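Local coordinates for hypothetical protein (Parabacteroides merdae, PDB 4OO3), which is a putative oxidoreductase that probably binds a nicotinamide dinucleotide through its Rossmann fold, its substrate being unknown, at residues T157-E162 and W383-P388; P371-N376 and A389-G394. All coordinates share one frame; numbering follows the deposited sequence.

Contact 1: T157-E162 and W383-P388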
# COMPACT_ATOMS: atom_id res chain seq x y z
N THR A 157 -5.25 -5.28 -11.38
CA THR A 157 -4.35 -4.15 -11.55
C THR A 157 -3.34 -4.41 -12.67
O THR A 157 -3.13 -3.54 -13.53
CB THR A 157 -3.63 -3.80 -10.23
OG1 THR A 157 -4.50 -2.99 -9.43
CG2 THR A 157 -2.34 -3.03 -10.46
N MSE A 158 -2.76 -5.61 -12.69
CA MSE A 158 -1.76 -5.96 -13.70
C MSE A 158 -2.38 -5.98 -15.06
O MSE A 158 -1.74 -5.59 -16.04
CB MSE A 158 -1.10 -7.31 -13.42
CG MSE A 158 -0.21 -7.21 -12.19
SE MSE A 158 0.49 -8.98 -11.69
CE MSE A 158 1.93 -9.04 -13.02
N LEU A 159 -3.63 -6.43 -15.16
CA LEU A 159 -4.30 -6.49 -16.46
C LEU A 159 -4.72 -5.10 -16.94
O LEU A 159 -4.71 -4.81 -18.13
CB LEU A 159 -5.50 -7.44 -16.41
CG LEU A 159 -5.12 -8.92 -16.30
CD1 LEU A 159 -6.32 -9.80 -15.98
CD2 LEU A 159 -4.45 -9.39 -17.58
N GLN A 160 -5.07 -4.24 -15.99
CA GLN A 160 -5.42 -2.86 -16.30
C GLN A 160 -4.22 -2.15 -16.92
O GLN A 160 -4.33 -1.55 -17.99
CB GLN A 160 -5.87 -2.15 -15.02
CG GLN A 160 -7.12 -1.31 -15.19
CD GLN A 160 -7.44 -0.50 -13.96
OE1 GLN A 160 -6.74 -0.57 -12.95
NE2 GLN A 160 -8.50 0.28 -14.03
N ARG A 161 -3.07 -2.25 -16.25
CA ARG A 161 -1.81 -1.72 -16.78
C ARG A 161 -1.52 -2.24 -18.19
O ARG A 161 -1.18 -1.46 -19.08
CB ARG A 161 -0.65 -2.08 -15.84
CG ARG A 161 0.75 -1.64 -16.27
CD ARG A 161 1.71 -1.85 -15.11
NE ARG A 161 3.12 -1.97 -15.50
CZ ARG A 161 4.10 -1.14 -15.17
NH1 ARG A 161 3.89 -0.05 -14.43
NH2 ARG A 161 5.34 -1.38 -15.57
N GLU A 162 -1.66 -3.55 -18.38
CA GLU A 162 -1.37 -4.18 -19.67
C GLU A 162 -2.28 -3.68 -20.77
O GLU A 162 -1.81 -3.29 -21.84
CB GLU A 162 -1.46 -5.71 -19.60
CG GLU A 162 -0.12 -6.40 -19.78
CD GLU A 162 0.37 -6.37 -21.21
OE1 GLU A 162 -0.44 -6.59 -22.14
OE2 GLU A 162 1.58 -6.13 -21.42
N TRP A 383 -17.16 -5.57 -22.18
CA TRP A 383 -16.57 -6.90 -22.03
C TRP A 383 -15.94 -7.08 -20.66
O TRP A 383 -15.13 -6.25 -20.23
CB TRP A 383 -15.49 -7.14 -23.08
CG TRP A 383 -16.01 -7.25 -24.48
CD1 TRP A 383 -16.29 -8.40 -25.16
CD2 TRP A 383 -16.31 -6.17 -25.37
NE1 TRP A 383 -16.74 -8.10 -26.42
CE2 TRP A 383 -16.77 -6.74 -26.57
CE3 TRP A 383 -16.24 -4.78 -25.26
CZ2 TRP A 383 -17.16 -5.96 -27.67
CZ3 TRP A 383 -16.63 -4.00 -26.36
CH2 TRP A 383 -17.08 -4.60 -27.54
N GLN A 384 -16.28 -8.17 -19.98
CA GLN A 384 -15.59 -8.55 -18.75
C GLN A 384 -14.35 -9.36 -19.09
O GLN A 384 -14.38 -10.22 -19.96
CB GLN A 384 -16.50 -9.38 -17.85
CG GLN A 384 -15.80 -9.84 -16.58
CD GLN A 384 -16.76 -10.27 -15.49
OE1 GLN A 384 -17.98 -10.14 -15.62
NE2 GLN A 384 -16.22 -10.80 -14.40
N VAL A 385 -13.25 -9.08 -18.38
CA VAL A 385 -12.02 -9.86 -18.52
C VAL A 385 -12.08 -11.06 -17.59
O VAL A 385 -11.91 -10.94 -16.39
CB VAL A 385 -10.77 -9.02 -18.19
CG1 VAL A 385 -9.50 -9.85 -18.37
CG2 VAL A 385 -10.71 -7.78 -19.07
N GLU A 386 -12.33 -12.23 -18.17
CA GLU A 386 -12.40 -13.48 -17.44
C GLU A 386 -11.00 -13.84 -16.93
O GLU A 386 -10.08 -14.00 -17.72
CB GLU A 386 -12.94 -14.58 -18.36
CG GLU A 386 -13.43 -15.84 -17.66
CD GLU A 386 -13.82 -16.94 -18.65
OE1 GLU A 386 -13.84 -16.69 -19.87
OE2 GLU A 386 -14.11 -18.06 -18.19
N ILE A 387 -10.85 -13.97 -15.62
CA ILE A 387 -9.57 -14.26 -14.99
C ILE A 387 -9.65 -15.59 -14.24
O ILE A 387 -10.46 -15.72 -13.33
CB ILE A 387 -9.19 -13.16 -13.98
CG1 ILE A 387 -9.08 -11.80 -14.69
CG2 ILE A 387 -7.88 -13.49 -13.28
CD1 ILE A 387 -9.26 -10.62 -13.76
N PRO A 388 -8.82 -16.57 -14.62
CA PRO A 388 -8.75 -17.84 -13.89
C PRO A 388 -8.51 -17.68 -12.38
O PRO A 388 -7.76 -16.79 -11.96
CB PRO A 388 -7.56 -18.54 -14.53
CG PRO A 388 -7.55 -18.04 -15.93
CD PRO A 388 -8.03 -16.62 -15.87

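Contact 2: P371-N376 and A389-G394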
# COMPACT_ATOMS: atom_id res chain seq x y z
N PRO A 371 -1.92 -16.60 -19.39
CA PRO A 371 -2.67 -17.75 -19.90
C PRO A 371 -4.02 -17.93 -19.21
O PRO A 371 -4.14 -17.67 -18.02
CB PRO A 371 -1.75 -18.92 -19.57
CG PRO A 371 -0.38 -18.35 -19.58
CD PRO A 371 -0.51 -16.92 -19.13
N GLY A 372 -5.01 -18.37 -19.97
CA GLY A 372 -6.36 -18.57 -19.44
C GLY A 372 -7.24 -17.33 -19.51
O GLY A 372 -8.47 -17.44 -19.52
N VAL A 373 -6.63 -16.15 -19.55
CA VAL A 373 -7.37 -14.90 -19.51
C VAL A 373 -8.06 -14.66 -20.86
O VAL A 373 -7.39 -14.58 -21.90
CB VAL A 373 -6.45 -13.71 -19.13
CG1 VAL A 373 -7.21 -12.39 -19.20
CG2 VAL A 373 -5.88 -13.91 -17.74
N ALA A 374 -9.38 -14.56 -20.82
CA ALA A 374 -10.20 -14.33 -22.02
C ALA A 374 -11.22 -13.23 -21.77
O ALA A 374 -11.30 -12.67 -20.67
CB ALA A 374 -10.90 -15.62 -22.41
N LEU A 375 -12.00 -12.91 -22.80
CA LEU A 375 -13.03 -11.87 -22.71
C LEU A 375 -14.43 -12.44 -22.87
O LEU A 375 -14.64 -13.37 -23.64
CB LEU A 375 -12.81 -10.80 -23.78
CG LEU A 375 -11.70 -9.78 -23.57
CD1 LEU A 375 -11.72 -8.78 -24.71
CD2 LEU A 375 -11.84 -9.06 -22.24
N ASN A 376 -15.37 -11.87 -22.12
CA ASN A 376 -16.78 -12.24 -22.19
C ASN A 376 -17.58 -10.99 -22.46
O ASN A 376 -17.56 -10.06 -21.65
CB ASN A 376 -17.25 -12.83 -20.85
CG ASN A 376 -17.02 -14.33 -20.75
OD1 ASN A 376 -16.23 -14.80 -19.94
ND2 ASN A 376 -17.75 -15.09 -21.57
N ALA A 389 -9.13 -18.56 -11.60
CA ALA A 389 -9.04 -18.52 -10.14
C ALA A 389 -7.61 -18.61 -9.62
O ALA A 389 -7.33 -18.09 -8.54
CB ALA A 389 -9.88 -19.64 -9.53
N LYS A 390 -6.73 -19.27 -10.37
CA LYS A 390 -5.33 -19.44 -9.95
C LYS A 390 -4.59 -18.11 -9.75
O LYS A 390 -3.67 -18.04 -8.94
CB LYS A 390 -4.56 -20.34 -10.92
CG LYS A 390 -4.68 -19.96 -12.39
CD LYS A 390 -3.39 -20.20 -13.17
CE LYS A 390 -2.38 -19.08 -12.93
NZ LYS A 390 -1.10 -19.25 -13.69
N TYR A 391 -4.99 -17.07 -10.48
CA TYR A 391 -4.39 -15.74 -10.32
C TYR A 391 -4.81 -15.01 -9.04
O TYR A 391 -4.20 -13.99 -8.70
CB TYR A 391 -4.71 -14.86 -11.52
CG TYR A 391 -4.07 -15.29 -12.82
CD1 TYR A 391 -2.74 -14.99 -13.09
CD2 TYR A 391 -4.80 -15.99 -13.78
CE1 TYR A 391 -2.15 -15.38 -14.28
CE2 TYR A 391 -4.21 -16.38 -14.98
CZ TYR A 391 -2.89 -16.07 -15.22
OH TYR A 391 -2.30 -16.46 -16.40
N ARG A 392 -5.84 -15.50 -8.35
CA ARG A 392 -6.31 -14.87 -7.11
C ARG A 392 -5.46 -15.34 -5.95
O ARG A 392 -5.93 -16.00 -5.04
CB ARG A 392 -7.79 -15.20 -6.86
CG ARG A 392 -8.72 -14.85 -8.01
CD ARG A 392 -8.75 -13.36 -8.28
NE ARG A 392 -9.70 -13.04 -9.35
CZ ARG A 392 -10.20 -11.83 -9.58
NH1 ARG A 392 -9.87 -10.79 -8.82
NH2 ARG A 392 -11.06 -11.67 -10.59
N VAL A 393 -4.19 -14.96 -5.98
CA VAL A 393 -3.20 -15.46 -5.04
C VAL A 393 -3.32 -14.86 -3.64
O VAL A 393 -2.77 -15.42 -2.70
CB VAL A 393 -1.76 -15.28 -5.56
CG1 VAL A 393 -1.51 -16.19 -6.75
CG2 VAL A 393 -1.46 -13.82 -5.90
N GLY A 394 -4.00 -13.72 -3.52
CA GLY A 394 -4.27 -13.12 -2.20
C GLY A 394 -3.21 -12.16 -1.70
O GLY A 394 -2.09 -12.09 -2.24

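Contact 1: T157-E162 and W383-P388
Leu-159 reaches from one turn of a helix to the end of strand 382-386, touching Val-385 in the strand and Ile-387 just past it. A single methyl, CD1, does all the touching. Leu-159 and Ile-387 approach tip to tip, and the closest pair is Leu-159 CD1 with Ile-387 CG1 at 3.6 Å. The end methyl of the same branch follows, with Ile-387 CD1 3.8 Å from Leu-159 CD1. Val-385 meets the same methyl, its CG1 standing 4.0 Å from Leu-159 CD1. The contact is purely apolar, and no hydrogen bond joins the two segments.

The torsions explain which branches are used. In Leu-159, CG lies opposite the carbonyl carbon and beside the backbone N (chi1 -71°), and with chi2 at 169° CD1 extends toward the strand. Ile-387 has its longer branch turned the same way, CG1 beside its own N (chi1 -60°), which brings CG1 and CD1 to the leucine. The backbones stay well apart: even the nearest CA atoms, those of Leu-159 and Val-385, are 8.7 Å from each other. The side chains therefore bridge the whole separation. Val-385 and Ile-387 both point toward the helix, while Glu-386 between them points away, as expected along an extended chain. Leu-159 and Val-385 are buried; Ile-387 is partly exposed.

This is helix-on-sheet packing, helix 155-164 against the mixed sheet. Leu-159 also packs on Leu-342 of strand 341-346 and on Tyr-370 in the loop after helix 352-369. On another side of helix 155-164, Thr-157 rests on Leu-226 and Trp-229 of helix 220-231. Strand 382-386 runs between strands 341-346 and 374-379, antiparallel to both, and Val-385 touches Leu-342 on one and Leu-375 on the other.

Contact 2: P371-N376 and A389-G394
The loop entering strand 374-379 meets the short 3-10 turn 389-391, which lies in the connection from strand 382-386 to helix 395-412. Tyr-391 carries the contact. Its hydroxyl donates a hydrogen bond to the backbone carbonyl of Pro-371, OH to O 2.7 Å. The donor lies in the carbonyl plane on a lone pair, with a C=O...OH angle of 127°. The acceptor sits at the edge of the tyrosine ring, near the ring plane. Pro-371 and Tyr-391 cross at about a right angle, and Pro-371 CD comes within 3.3 Å of Tyr-391 OH. Val-373 CG2 lies oblique to the ring, 4.1 Å from Tyr-391 CE2. CG1 of Val-373 is anti to its N (chi1 176°), and CG2, beside the N, is the methyl that meets the ring. Lys-390, the residue just before, places CE over the centre of one ring face, 3.7 Å above the plane of the Tyr-391 ring. A phenylalanine in place of Tyr-391 would probably leave the Pro-371 carbonyl without this hydroxyl donor and the ring without the bond that fixes its outer end.

Tyr-391 also touches Ile-155 of helix 155-164 and Tyr-370 in the loop after helix 352-369. Val-373 packs on Met-363 of helix 352-369 and on Val-385 of strand 382-386. The contact lies at the start of strand 374-379, an outermost strand of the mixed sheet.

Contact 1 and contact 2 adjoin, their centres about 8 Å apart on the same side of the chain's centre. They share one β-hairpin: strands 374-379 and 382-386 follow each other in the chain and are neighbours in the mixed sheet. Probable hydrogen bonds join them, Glu-386 N to Ala-374 O at 2.7 Å and Gln-384 N to Asn-376 O at 2.8 Å. Val-385 CG1 also packs on Val-373 CG1 at 3.5 Å, so the apolar layers of the two contacts run together. Tyr-370 touches both Leu-159 and Tyr-391. No ligand or catalytic residue is identified at either contact, and the relation between them is one of packing and strand pairing.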